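Side-chain contacts in lactaldehyde dehydrogenase (Escherichia coli, PDB 2IMP), which oxidises L-lactaldehyde irreversibly to L-lactate with NAD(+), and also acts on glycolaldehyde and L-glyceraldehyde, in the breakdown of fucose and rhamnose: residues 47-52 against 203-208; 55-60 against 140-145; 120-125 against 166-171. All coordinates share one frame; numbering follows the deposited sequence.

Interaction 1: 47-52 against 203-208; sequences RKAIDA and NLVLGR
A49, on helix 43-62, meets N203 and V205, which flank L204 at the end of strand 202-204. The CA atoms of A49 and N203 lie 6.0 Å apart, with the small A49 methyl facing the strand. The N203 side chain starts with CB at 4.0 Å from A49 CB. Its CG stands beside the backbone N and anti to the carbonyl carbon (chi1 -53°), which carries the amide along the helix toward A52. CG passes 3.9 Å from A49 O. At the amide, ND2 also lies 3.9 Å from A49 O, too far for a hydrogen bond, and OD1 comes to 4.1 Å from A52 CB. The helix therefore gives the amide only van der Waals contact. The polar atoms of N203 are satisfied by other parts of the chain: ND2 donates to G200 O and I173 O, and OD1 accepts from D12 N. Three bonds of this kind fix the rotation of the buried amide and distinguish its two ends.

V205 makes the tighter apolar contact, with CG1 3.5 Å from A49 CB. V174 of the neighbouring strand 172-176 touches A49, N203 and V205, while V212 and L216 of helix 209-218 also pack on V205. Beyond the valine the chain runs on through G207, whose backbone angles (phi 159°, psi -167°) would jam a CB against the preceding carbonyl O, and reaches R208, N-cap of helix 209-218 and part of the NADH pocket. Helix 43-62 packs through A49 on the parallel strands 172-176 and 202-204, and the latter leads past V205 to R208 at the cofactor, as in the Rossmann-like NAD-binding domain of aldehyde dehydrogenases.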
ATOM      1  N   ARG A  47      29.353  -3.956  24.717  1.00 18.65           N
ATOM      2  CA  ARG A  47      28.889  -2.678  25.239  1.00 20.37           C
ATOM      3  C   ARG A  47      29.594  -1.484  24.587  1.00 20.67           C
ATOM      4  O   ARG A  47      28.959  -0.476  24.279  1.00 20.64           O
ATOM      5  CB  ARG A  47      29.072  -2.605  26.756  1.00 22.56           C
ATOM      6  CG  ARG A  47      28.311  -3.659  27.519  1.00 26.78           C
ATOM      7  CD  ARG A  47      28.133  -3.274  28.982  1.00 31.90           C
ATOM      8  NE  ARG A  47      27.402  -4.310  29.707  1.00 35.40           N
ATOM      9  CZ  ARG A  47      27.977  -5.314  30.362  1.00 37.08           C
ATOM     10  NH1 ARG A  47      29.299  -5.414  30.397  1.00 38.60           N
ATOM     11  NH2 ARG A  47      27.228  -6.228  30.968  1.00 37.27           N
ATOM     12  N   LYS A  48      30.905  -1.604  24.387  1.00 21.06           N
ATOM     13  CA  LYS A  48      31.651  -0.537  23.732  1.00 21.37           C
ATOM     14  C   LYS A  48      31.117  -0.284  22.310  1.00 19.51           C
ATOM     15  O   LYS A  48      30.956   0.862  21.882  1.00 19.42           O
ATOM     16  CB  LYS A  48      33.141  -0.887  23.657  1.00 25.20           C
ATOM     17  CG  LYS A  48      33.845  -0.916  25.002  1.00 32.42           C
ATOM     18  CD  LYS A  48      35.289  -1.396  24.866  1.00 36.97           C
ATOM     19  CE  LYS A  48      35.928  -1.595  26.238  1.00 40.87           C
ATOM     20  NZ  LYS A  48      37.278  -2.226  26.157  1.00 42.62           N
ATOM     21  N   ALA A  49      30.840  -1.376  21.602  1.00 17.27           N
ATOM     22  CA  ALA A  49      30.297  -1.287  20.254  1.00 16.44           C
ATOM     23  C   ALA A  49      28.883  -0.683  20.266  1.00 14.52           C
ATOM     24  O   ALA A  49      28.555   0.191  19.464  1.00 13.38           O
ATOM     25  CB  ALA A  49      30.271  -2.673  19.603  1.00 14.20           C
ATOM     26  N   ILE A  50      28.063  -1.163  21.195  1.00 15.39           N
ATOM     27  CA  ILE A  50      26.710  -0.655  21.333  1.00 15.52           C
ATOM     28  C   ILE A  50      26.693   0.839  21.706  1.00 15.65           C
ATOM     29  O   ILE A  50      25.914   1.617  21.149  1.00 16.67           O
ATOM     30  CB  ILE A  50      25.919  -1.471  22.382  1.00 14.16           C
ATOM     31  CG1 ILE A  50      25.662  -2.878  21.831  1.00 14.88           C
ATOM     32  CG2 ILE A  50      24.601  -0.776  22.713  1.00 14.29           C
ATOM     33  CD1 ILE A  50      24.986  -3.817  22.807  1.00 12.13           C
ATOM     34  N   ASP A  51      27.566   1.230  22.634  1.00 14.69           N
ATOM     35  CA  ASP A  51      27.646   2.635  23.015  1.00 15.18           C
ATOM     36  C   ASP A  51      28.076   3.517  21.834  1.00 13.84           C
ATOM     37  O   ASP A  51      27.600   4.642  21.675  1.00 14.07           O
ATOM     38  CB  ASP A  51      28.619   2.842  24.187  1.00 18.01           C
ATOM     39  CG  ASP A  51      28.093   2.264  25.489  1.00 21.40           C
ATOM     40  OD1 ASP A  51      26.858   2.229  25.670  1.00 19.96           O
ATOM     41  OD2 ASP A  51      28.913   1.861  26.340  1.00 24.84           O
ATOM     42  N   ALA A  52      28.990   2.992  21.026  1.00 12.60           N
ATOM     43  CA  ALA A  52      29.444   3.713  19.848  1.00 12.06           C
ATOM     44  C   ALA A  52      28.294   3.853  18.820  1.00 11.25           C
ATOM     45  O   ALA A  52      28.091   4.908  18.222  1.00 12.28           O
ATOM     46  CB  ALA A  52      30.632   2.982  19.213  1.00  9.74           C
ATOM     47  N   ASN A 203      29.415  -1.850  13.359  1.00 12.34           N
ATOM     48  CA  ASN A 203      30.379  -2.381  14.306  1.00 12.58           C
ATOM     49  C   ASN A 203      30.458  -3.919  14.266  1.00 12.89           C
ATOM     50  O   ASN A 203      29.438  -4.596  14.105  1.00 14.20           O
ATOM     51  CB  ASN A 203      30.003  -1.939  15.727  1.00  9.84           C
ATOM     52  CG  ASN A 203      29.807  -0.443  15.844  1.00 10.25           C
ATOM     53  OD1 ASN A 203      30.750   0.302  16.130  1.00 11.56           O
ATOM     54  ND2 ASN A 203      28.577   0.014  15.617  1.00  8.45           N
ATOM     55  N   LEU A 204      31.662  -4.457  14.399  1.00 12.86           N
ATOM     56  CA  LEU A 204      31.822  -5.900  14.395  1.00 12.76           C
ATOM     57  C   LEU A 204      32.470  -6.424  15.678  1.00 14.41           C
ATOM     58  O   LEU A 204      33.615  -6.082  15.984  1.00 16.57           O
ATOM     59  CB  LEU A 204      32.666  -6.350  13.195  1.00 13.23           C
ATOM     60  CG  LEU A 204      32.795  -7.875  13.012  1.00 16.12           C
ATOM     61  CD1 LEU A 204      31.552  -8.414  12.328  1.00 14.92           C
ATOM     62  CD2 LEU A 204      34.016  -8.209  12.165  1.00 16.53           C
ATOM     63  N   VAL A 205      31.730  -7.212  16.447  1.00 14.15           N
ATOM     64  CA  VAL A 205      32.302  -7.790  17.657  1.00 15.20           C
ATOM     65  C   VAL A 205      32.502  -9.307  17.507  1.00 15.66           C
ATOM     66  O   VAL A 205      31.725  -9.968  16.821  1.00 14.52           O
ATOM     67  CB  VAL A 205      31.448  -7.464  18.908  1.00 14.40           C
ATOM     68  CG1 VAL A 205      31.508  -5.964  19.182  1.00 12.06           C
ATOM     69  CG2 VAL A 205      30.011  -7.918  18.708  1.00 14.84           C
ATOM     70  N   LEU A 206      33.550  -9.839  18.126  1.00 16.32           N
ATOM     71  CA  LEU A 206      33.859 -11.256  17.986  1.00 16.65           C
ATOM     72  C   LEU A 206      33.834 -12.080  19.279  1.00 17.06           C
ATOM     73  O   LEU A 206      34.333 -11.638  20.316  1.00 17.85           O
ATOM     74  CB  LEU A 206      35.230 -11.393  17.320  1.00 17.14           C
ATOM     75  CG  LEU A 206      35.375 -10.635  15.995  1.00 17.91           C
ATOM     76  CD1 LEU A 206      36.839 -10.521  15.614  1.00 16.94           C
ATOM     77  CD2 LEU A 206      34.579 -11.348  14.909  1.00 15.04           C
ATOM     78  N   GLY A 207      33.259 -13.279  19.199  1.00 16.57           N
ATOM     79  CA  GLY A 207      33.192 -14.137  20.367  1.00 18.11           C
ATOM     80  C   GLY A 207      32.122 -15.211  20.310  1.00 19.32           C
ATOM     81  O   GLY A 207      31.532 -15.482  19.257  1.00 19.17           O
ATOM     82  N   ARG A 208      31.873 -15.827  21.459  1.00 19.05           N
ATOM     83  CA  ARG A 208      30.879 -16.880  21.570  1.00 20.83           C
ATOM     84  C   ARG A 208      29.452 -16.363  21.779  1.00 20.23           C
ATOM     85  O   ARG A 208      29.239 -15.189  22.089  1.00 19.50           O
ATOM     86  CB  ARG A 208      31.229 -17.820  22.725  1.00 22.28           C
ATOM     87  CG  ARG A 208      32.523 -18.606  22.536  1.00 30.03           C
ATOM     88  CD  ARG A 208      32.886 -19.333  23.824  1.00 32.21           C
ATOM     89  NE  ARG A 208      33.047 -18.386  24.924  1.00 37.84           N
ATOM     90  CZ  ARG A 208      33.056 -18.720  26.211  1.00 40.87           C
ATOM     91  NH1 ARG A 208      32.911 -19.989  26.571  1.00 43.33           N
ATOM     92  NH2 ARG A 208      33.210 -17.785  27.139  1.00 42.41           N
TER

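Interaction 2: 55-60 against 140-145; sequences RAQPEW and KRALGV
In the NAD-binding domain, helix 43-62 packs against strand 134-149 where that strand is interrupted, and Q57 spans the join, touching A142 and G144. The glutamine points toward the strand with CG anti to its own backbone N (chi1 -162°), then bends at chi2 (-80°), and the bend lays the amide alongside the backbone of G144. CG sits 3.6 Å from G144 O, and CD is 3.8 Å from G144 CA. At its backbone angles (phi 126°) a CB on G144 would be jammed against the carbonyl O of L143.

No hydrogen bond joins the two segments directly. Q57 NE2 instead donates to E61 OE1, one turn on in the same helix, and to G170 O, so two bonds hold the amide nitrogen and settle the way the group is turned. E61 ties helix to strand as well, its other oxygen accepting from A142 N. V145, just past the glycine, packs on A53 and E54 of the same helix. On the other side of G144 in the chain, the methyl of A142 points toward the helix, its CB 4.0 Å from Q57 NE2.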
ATOM      1  N   ARG A  55      25.900   6.592  19.990  1.00 14.85           N
ATOM      2  CA  ARG A  55      26.392   7.943  19.748  1.00 13.23           C
ATOM      3  C   ARG A  55      26.232   8.396  18.282  1.00 12.98           C
ATOM      4  O   ARG A  55      25.957   9.561  18.013  1.00 12.91           O
ATOM      5  CB  ARG A  55      27.878   8.070  20.128  1.00 15.62           C
ATOM      6  CG  ARG A  55      28.198   7.960  21.621  1.00 17.55           C
ATOM      7  CD  ARG A  55      29.594   8.523  21.923  1.00 17.69           C
ATOM      8  NE  ARG A  55      30.678   7.768  21.290  1.00 17.34           N
ATOM      9  CZ  ARG A  55      31.171   6.625  21.759  1.00 20.22           C
ATOM     10  NH1 ARG A  55      30.682   6.091  22.874  1.00 19.26           N
ATOM     11  NH2 ARG A  55      32.159   6.015  21.121  1.00 18.27           N
ATOM     12  N   ALA A  56      26.400   7.462  17.351  1.00 12.31           N
ATOM     13  CA  ALA A  56      26.310   7.777  15.927  1.00 12.78           C
ATOM     14  C   ALA A  56      24.897   7.767  15.318  1.00 13.68           C
ATOM     15  O   ALA A  56      24.667   8.376  14.273  1.00 12.80           O
ATOM     16  CB  ALA A  56      27.185   6.817  15.141  1.00 13.47           C
ATOM     17  N   GLN A  57      23.969   7.081  15.977  1.00 11.53           N
ATOM     18  CA  GLN A  57      22.621   6.945  15.444  1.00 12.83           C
ATOM     19  C   GLN A  57      21.844   8.250  15.092  1.00 12.69           C
ATOM     20  O   GLN A  57      21.297   8.355  13.999  1.00 12.99           O
ATOM     21  CB  GLN A  57      21.793   6.047  16.372  1.00 12.40           C
ATOM     22  CG  GLN A  57      20.534   5.482  15.734  1.00 11.72           C
ATOM     23  CD  GLN A  57      19.401   6.493  15.707  1.00 10.93           C
ATOM     24  OE1 GLN A  57      19.279   7.303  16.612  1.00 12.28           O
ATOM     25  NE2 GLN A  57      18.559   6.432  14.680  1.00  9.35           N
ATOM     26  N   PRO A  58      21.790   9.238  16.006  1.00 13.56           N
ATOM     27  CA  PRO A  58      21.066  10.482  15.704  1.00 15.24           C
ATOM     28  C   PRO A  58      21.552  11.153  14.393  1.00 17.34           C
ATOM     29  O   PRO A  58      20.742  11.504  13.533  1.00 17.41           O
ATOM     30  CB  PRO A  58      21.340  11.346  16.931  1.00 14.80           C
ATOM     31  CG  PRO A  58      21.417  10.323  18.033  1.00 14.86           C
ATOM     32  CD  PRO A  58      22.260   9.232  17.404  1.00 12.77           C
ATOM     33  N   GLU A  59      22.865  11.335  14.272  1.00 17.58           N
ATOM     34  CA  GLU A  59      23.450  11.925  13.071  1.00 20.78           C
ATOM     35  C   GLU A  59      23.174  11.084  11.804  1.00 19.56           C
ATOM     36  O   GLU A  59      22.932  11.628  10.724  1.00 18.79           O
ATOM     37  CB  GLU A  59      24.965  12.052  13.212  1.00 24.29           C
ATOM     38  CG  GLU A  59      25.478  13.239  13.987  1.00 33.41           C
ATOM     39  CD  GLU A  59      27.005  13.272  13.997  1.00 39.06           C
ATOM     40  OE1 GLU A  59      27.620  12.392  14.645  1.00 38.22           O
ATOM     41  OE2 GLU A  59      27.587  14.168  13.344  1.00 42.72           O
ATOM     42  N   TRP A  60      23.249   9.764  11.958  1.00 15.89           N
ATOM     43  CA  TRP A  60      23.003   8.855  10.848  1.00 13.38           C
ATOM     44  C   TRP A  60      21.535   8.934  10.383  1.00 14.56           C
ATOM     45  O   TRP A  60      21.261   9.107   9.196  1.00 14.47           O
ATOM     46  CB  TRP A  60      23.389   7.420  11.255  1.00 12.62           C
ATOM     47  CG  TRP A  60      23.206   6.368  10.173  1.00 10.99           C
ATOM     48  CD1 TRP A  60      22.265   5.376  10.142  1.00  8.91           C
ATOM     49  CD2 TRP A  60      23.985   6.221   8.979  1.00 10.88           C
ATOM     50  NE1 TRP A  60      22.410   4.620   9.001  1.00 10.95           N
ATOM     51  CE2 TRP A  60      23.450   5.114   8.270  1.00 11.29           C
ATOM     52  CE3 TRP A  60      25.072   6.911   8.434  1.00 10.32           C
ATOM     53  CZ2 TRP A  60      23.982   4.685   7.043  1.00  9.14           C
ATOM     54  CZ3 TRP A  60      25.600   6.480   7.209  1.00  9.53           C
ATOM     55  CH2 TRP A  60      25.047   5.377   6.532  1.00  9.96           C
ATOM     56  N   LYS A 140       7.329   6.902   9.552  1.00 12.47           N
ATOM     57  CA  LYS A 140       8.152   5.715   9.733  1.00 12.31           C
ATOM     58  C   LYS A 140       9.541   6.129  10.252  1.00 14.46           C
ATOM     59  O   LYS A 140      10.302   6.782   9.539  1.00 15.20           O
ATOM     60  CB  LYS A 140       8.303   4.965   8.406  1.00 14.57           C
ATOM     61  CG  LYS A 140       7.018   4.333   7.893  1.00 15.56           C
ATOM     62  CD  LYS A 140       6.518   3.275   8.868  1.00 21.23           C
ATOM     63  CE  LYS A 140       5.296   2.559   8.323  1.00 26.85           C
ATOM     64  NZ  LYS A 140       5.570   1.962   6.991  1.00 30.41           N
ATOM     65  N   ARG A 141       9.845   5.778  11.495  1.00 12.18           N
ATOM     66  CA  ARG A 141      11.126   6.140  12.091  1.00 11.80           C
ATOM     67  C   ARG A 141      12.046   4.940  12.328  1.00 11.58           C
ATOM     68  O   ARG A 141      11.586   3.803  12.379  1.00  9.31           O
ATOM     69  CB  ARG A 141      10.911   6.830  13.445  1.00 12.73           C
ATOM     70  CG  ARG A 141       9.880   7.946  13.470  1.00 14.76           C
ATOM     71  CD  ARG A 141      10.293   9.126  12.615  1.00 18.10           C
ATOM     72  NE  ARG A 141       9.482  10.303  12.914  1.00 19.63           N
ATOM     73  CZ  ARG A 141       9.461  11.413  12.180  1.00 22.08           C
ATOM     74  NH1 ARG A 141      10.207  11.508  11.086  1.00 19.48           N
ATOM     75  NH2 ARG A 141       8.695  12.435  12.544  1.00 20.56           N
ATOM     76  N   ALA A 142      13.340   5.208  12.472  1.00 10.66           N
ATOM     77  CA  ALA A 142      14.287   4.146  12.760  1.00 11.34           C
ATOM     78  C   ALA A 142      14.092   3.624  14.204  1.00 11.22           C
ATOM     79  O   ALA A 142      13.509   4.318  15.038  1.00 10.07           O
ATOM     80  CB  ALA A 142      15.709   4.660  12.593  1.00 11.56           C
ATOM     81  N   LEU A 143      14.548   2.411  14.476  1.00  8.68           N
ATOM     82  CA  LEU A 143      14.438   1.867  15.820  1.00 10.96           C
ATOM     83  C   LEU A 143      15.508   2.465  16.738  1.00 11.38           C
ATOM     84  O   LEU A 143      15.274   2.725  17.914  1.00 10.81           O
ATOM     85  CB  LEU A 143      14.608   0.346  15.798  1.00  9.50           C
ATOM     86  CG  LEU A 143      13.701  -0.421  14.843  1.00 12.40           C
ATOM     87  CD1 LEU A 143      13.942  -1.929  15.005  1.00  9.64           C
ATOM     88  CD2 LEU A 143      12.242  -0.055  15.143  1.00  8.51           C
ATOM     89  N   GLY A 144      16.682   2.682  16.158  1.00 13.24           N
ATOM     90  CA  GLY A 144      17.798   3.229  16.903  1.00 13.05           C
ATOM     91  C   GLY A 144      18.963   2.282  16.729  1.00 13.75           C
ATOM     92  O   GLY A 144      19.445   2.089  15.614  1.00 14.42           O
ATOM     93  N   VAL A 145      19.418   1.691  17.827  1.00 14.04           N
ATOM     94  CA  VAL A 145      20.523   0.740  17.772  1.00 11.75           C
ATOM     95  C   VAL A 145      20.048  -0.710  17.630  1.00 11.63           C
ATOM     96  O   VAL A 145      19.231  -1.171  18.422  1.00 12.68           O
ATOM     97  CB  VAL A 145      21.401   0.812  19.041  1.00 12.85           C
ATOM     98  CG1 VAL A 145      22.431  -0.321  19.025  1.00 10.85           C
ATOM     99  CG2 VAL A 145      22.101   2.168  19.121  1.00 11.59           C
TER

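Interaction 3: 120-125 against 166-171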
ATOM      1  N   ARG A 120      14.126   6.249  -1.098  1.00 12.55           N
ATOM      2  CA  ARG A 120      13.029   7.178  -1.358  1.00 12.90           C
ATOM      3  C   ARG A 120      11.660   6.486  -1.489  1.00 15.40           C
ATOM      4  O   ARG A 120      10.682   7.111  -1.895  1.00 16.58           O
ATOM      5  CB  ARG A 120      13.290   7.931  -2.667  1.00 13.51           C
ATOM      6  CG  ARG A 120      14.554   8.781  -2.708  1.00 14.27           C
ATOM      7  CD  ARG A 120      15.085   8.834  -4.129  1.00 15.50           C
ATOM      8  NE  ARG A 120      16.078   9.883  -4.349  1.00 15.71           N
ATOM      9  CZ  ARG A 120      16.986   9.846  -5.321  1.00 14.00           C
ATOM     10  NH1 ARG A 120      17.032   8.807  -6.146  1.00 15.44           N
ATOM     11  NH2 ARG A 120      17.832  10.856  -5.488  1.00 13.03           N
ATOM     12  N   ARG A 121      11.604   5.206  -1.139  1.00 14.15           N
ATOM     13  CA  ARG A 121      10.379   4.443  -1.305  1.00 13.76           C
ATOM     14  C   ARG A 121       9.576   4.025  -0.055  1.00 14.44           C
ATOM     15  O   ARG A 121       8.350   3.926  -0.139  1.00 15.22           O
ATOM     16  CB  ARG A 121      10.673   3.206  -2.156  1.00 11.38           C
ATOM     17  CG  ARG A 121      11.138   3.551  -3.561  1.00 12.06           C
ATOM     18  CD  ARG A 121      11.256   2.319  -4.429  1.00 11.86           C
ATOM     19  NE  ARG A 121      11.275   2.675  -5.847  1.00 15.39           N
ATOM     20  CZ  ARG A 121      12.318   3.198  -6.483  1.00 12.78           C
ATOM     21  NH1 ARG A 121      13.454   3.425  -5.839  1.00  7.78           N
ATOM     22  NH2 ARG A 121      12.209   3.511  -7.768  1.00 13.62           N
ATOM     23  N   TYR A 122      10.223   3.759   1.077  1.00 12.17           N
ATOM     24  CA  TYR A 122       9.414   3.374   2.227  1.00 13.12           C
ATOM     25  C   TYR A 122       8.513   4.544   2.658  1.00 14.58           C
ATOM     26  O   TYR A 122       8.983   5.661   2.883  1.00 15.34           O
ATOM     27  CB  TYR A 122      10.287   2.827   3.375  1.00 13.05           C
ATOM     28  CG  TYR A 122      11.241   3.784   4.055  1.00  9.94           C
ATOM     29  CD1 TYR A 122      10.875   4.449   5.223  1.00 12.93           C
ATOM     30  CD2 TYR A 122      12.534   3.966   3.572  1.00 11.28           C
ATOM     31  CE1 TYR A 122      11.781   5.257   5.904  1.00 10.43           C
ATOM     32  CE2 TYR A 122      13.443   4.777   4.238  1.00 11.28           C
ATOM     33  CZ  TYR A 122      13.062   5.416   5.403  1.00 10.41           C
ATOM     34  OH  TYR A 122      13.961   6.205   6.069  1.00 11.95           O
ATOM     35  N   GLU A 123       7.215   4.278   2.725  1.00 14.55           N
ATOM     36  CA  GLU A 123       6.255   5.333   3.014  1.00 16.12           C
ATOM     37  C   GLU A 123       5.562   5.356   4.380  1.00 15.13           C
ATOM     38  O   GLU A 123       5.283   4.321   4.976  1.00 15.80           O
ATOM     39  CB  GLU A 123       5.149   5.327   1.949  1.00 18.16           C
ATOM     40  CG  GLU A 123       5.606   5.057   0.526  1.00 21.44           C
ATOM     41  CD  GLU A 123       4.453   5.100  -0.463  1.00 25.81           C
ATOM     42  OE1 GLU A 123       3.340   4.660  -0.099  1.00 26.72           O
ATOM     43  OE2 GLU A 123       4.659   5.564  -1.603  1.00 28.52           O
ATOM     44  N   GLY A 124       5.288   6.576   4.832  1.00 14.82           N
ATOM     45  CA  GLY A 124       4.554   6.791   6.056  1.00 13.48           C
ATOM     46  C   GLY A 124       3.141   6.961   5.512  1.00 14.94           C
ATOM     47  O   GLY A 124       2.930   6.818   4.307  1.00 12.25           O
ATOM     48  N   GLU A 125       2.167   7.269   6.358  1.00 14.86           N
ATOM     49  CA  GLU A 125       0.807   7.411   5.862  1.00 15.97           C
ATOM     50  C   GLU A 125       0.027   8.589   6.449  1.00 14.94           C
ATOM     51  O   GLU A 125       0.325   9.069   7.539  1.00 14.79           O
ATOM     52  CB  GLU A 125       0.019   6.124   6.142  1.00 18.21           C
ATOM     53  CG  GLU A 125       0.766   4.851   5.771  1.00 23.15           C
ATOM     54  CD  GLU A 125       0.338   3.650   6.596  1.00 24.54           C
ATOM     55  OE1 GLU A 125       0.177   3.791   7.826  1.00 25.59           O
ATOM     56  OE2 GLU A 125       0.175   2.559   6.016  1.00 28.50           O
ATOM     57  N   ALA A 166      18.824  -2.339   7.950  1.00  9.28           N
ATOM     58  CA  ALA A 166      19.061  -1.568   9.166  1.00  8.93           C
ATOM     59  C   ALA A 166      19.624  -0.164   8.888  1.00  9.08           C
ATOM     60  O   ALA A 166      19.052   0.842   9.321  1.00  9.53           O
ATOM     61  CB  ALA A 166      20.004  -2.331  10.101  1.00  8.89           C
ATOM     62  N   LEU A 167      20.737  -0.108   8.158  1.00  9.91           N
ATOM     63  CA  LEU A 167      21.353   1.175   7.826  1.00  8.95           C
ATOM     64  C   LEU A 167      20.488   2.084   6.934  1.00  9.62           C
ATOM     65  O   LEU A 167      20.387   3.290   7.172  1.00 10.39           O
ATOM     66  CB  LEU A 167      22.706   0.962   7.149  1.00  7.34           C
ATOM     67  CG  LEU A 167      23.915   1.036   8.083  1.00  9.60           C
ATOM     68  CD1 LEU A 167      23.755   0.035   9.218  1.00  8.11           C
ATOM     69  CD2 LEU A 167      25.189   0.764   7.286  1.00 10.55           C
ATOM     70  N   LEU A 168      19.886   1.490   5.909  1.00 10.71           N
ATOM     71  CA  LEU A 168      19.038   2.240   4.995  1.00  9.93           C
ATOM     72  C   LEU A 168      17.953   3.061   5.723  1.00  9.52           C
ATOM     73  O   LEU A 168      17.742   4.227   5.418  1.00 10.45           O
ATOM     74  CB  LEU A 168      18.379   1.282   3.994  1.00  7.70           C
ATOM     75  CG  LEU A 168      17.645   1.877   2.778  1.00 12.67           C
ATOM     76  CD1 LEU A 168      16.331   2.533   3.213  1.00  7.68           C
ATOM     77  CD2 LEU A 168      18.553   2.887   2.070  1.00  5.58           C
ATOM     78  N   THR A 169      17.301   2.428   6.697  1.00  8.78           N
ATOM     79  CA  THR A 169      16.236   3.058   7.466  1.00  9.04           C
ATOM     80  C   THR A 169      16.690   3.992   8.618  1.00  9.12           C
ATOM     81  O   THR A 169      15.864   4.490   9.389  1.00 10.04           O
ATOM     82  CB  THR A 169      15.279   1.979   8.032  1.00  9.43           C
ATOM     83  OG1 THR A 169      16.033   0.988   8.745  1.00  9.44           O
ATOM     84  CG2 THR A 169      14.516   1.297   6.893  1.00  7.06           C
ATOM     85  N   GLY A 170      17.996   4.215   8.730  1.00  9.54           N
ATOM     86  CA  GLY A 170      18.493   5.110   9.762  1.00  8.83           C
ATOM     87  C   GLY A 170      18.949   4.505  11.080  1.00  8.54           C
ATOM     88  O   GLY A 170      19.207   5.238  12.036  1.00  8.89           O
ATOM     89  N   ASN A 171      19.017   3.182  11.157  1.00  6.04           N
ATOM     90  CA  ASN A 171      19.492   2.519  12.368  1.00  6.94           C
ATOM     91  C   ASN A 171      21.006   2.297  12.310  1.00  7.30           C
ATOM     92  O   ASN A 171      21.590   2.337  11.233  1.00  6.76           O
ATOM     93  CB  ASN A 171      18.881   1.115  12.526  1.00  4.95           C
ATOM     94  CG  ASN A 171      17.368   1.113  12.515  1.00  6.68           C
ATOM     95  OD1 ASN A 171      16.739   1.352  13.558  1.00  8.42           O
ATOM     96  ND2 ASN A 171      16.770   0.853  11.365  1.00  4.04           N
TER
HETATM   97  O   HOH W   1      13.709   6.103   8.925  1.00 17.83           O
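The Y122 ring overlaps the end of L168, with L168 CD1 3.8 Å from Y122 CE2 and 4.1 Å from Y122 CD2, the two side chains running past each other in opposite directions. With chi1 at 66° the ring stands between the backbone N and carbonyl carbon of Y122, and this sends the hydroxyl toward the turn after L168, where Y122 OH lies 4.1 Å from T169 CA. One water bridges the polar end: it is 2.9 Å from Y122 OH and donates to T169 O at 2.7 Å. That turn closes helix 155-168 with a Schellman motif, in which G170, at positive phi, donates its N to L167 O and N171 N donates to A166 O. A166 O is gripped a second time by N171 ND2 at 3.1 Å (N-H...O angle 154°), in the carbonyl plane and on a lone pair. Replacing Y122 by alanine would probably leave L168 CD1 uncovered on this side and the water without its hydroxyl mate. Just beyond Y122, G124 and E125 pair antiparallel with a strand of a neighbouring subunit, continuing the sheet across the tetramer interface, and Y122 itself packs on Q128 of that subunit.

Interactions 1 and 2 use successive parts of helix 43-62, their centres about 17 Å apart, and lay it on one mixed sheet. Interactions 2 and 3 have centres about 11 Å apart and touch directly: besides the Q57 bond to G170, G144 N is 2.9 Å from N171 OD1, a probable hydrogen bond, so the turn ending helix 155-168 meets helix 43-62 and the interrupted strand alike. Interactions 1 and 3 do not touch; their nearest atoms are about 7 Å apart. Interaction 1 lies nearest the cofactor, with the V205 side chain about 9 Å from NADH and R208 touching it. Interactions 2 and 3 lie away from the annotated sites.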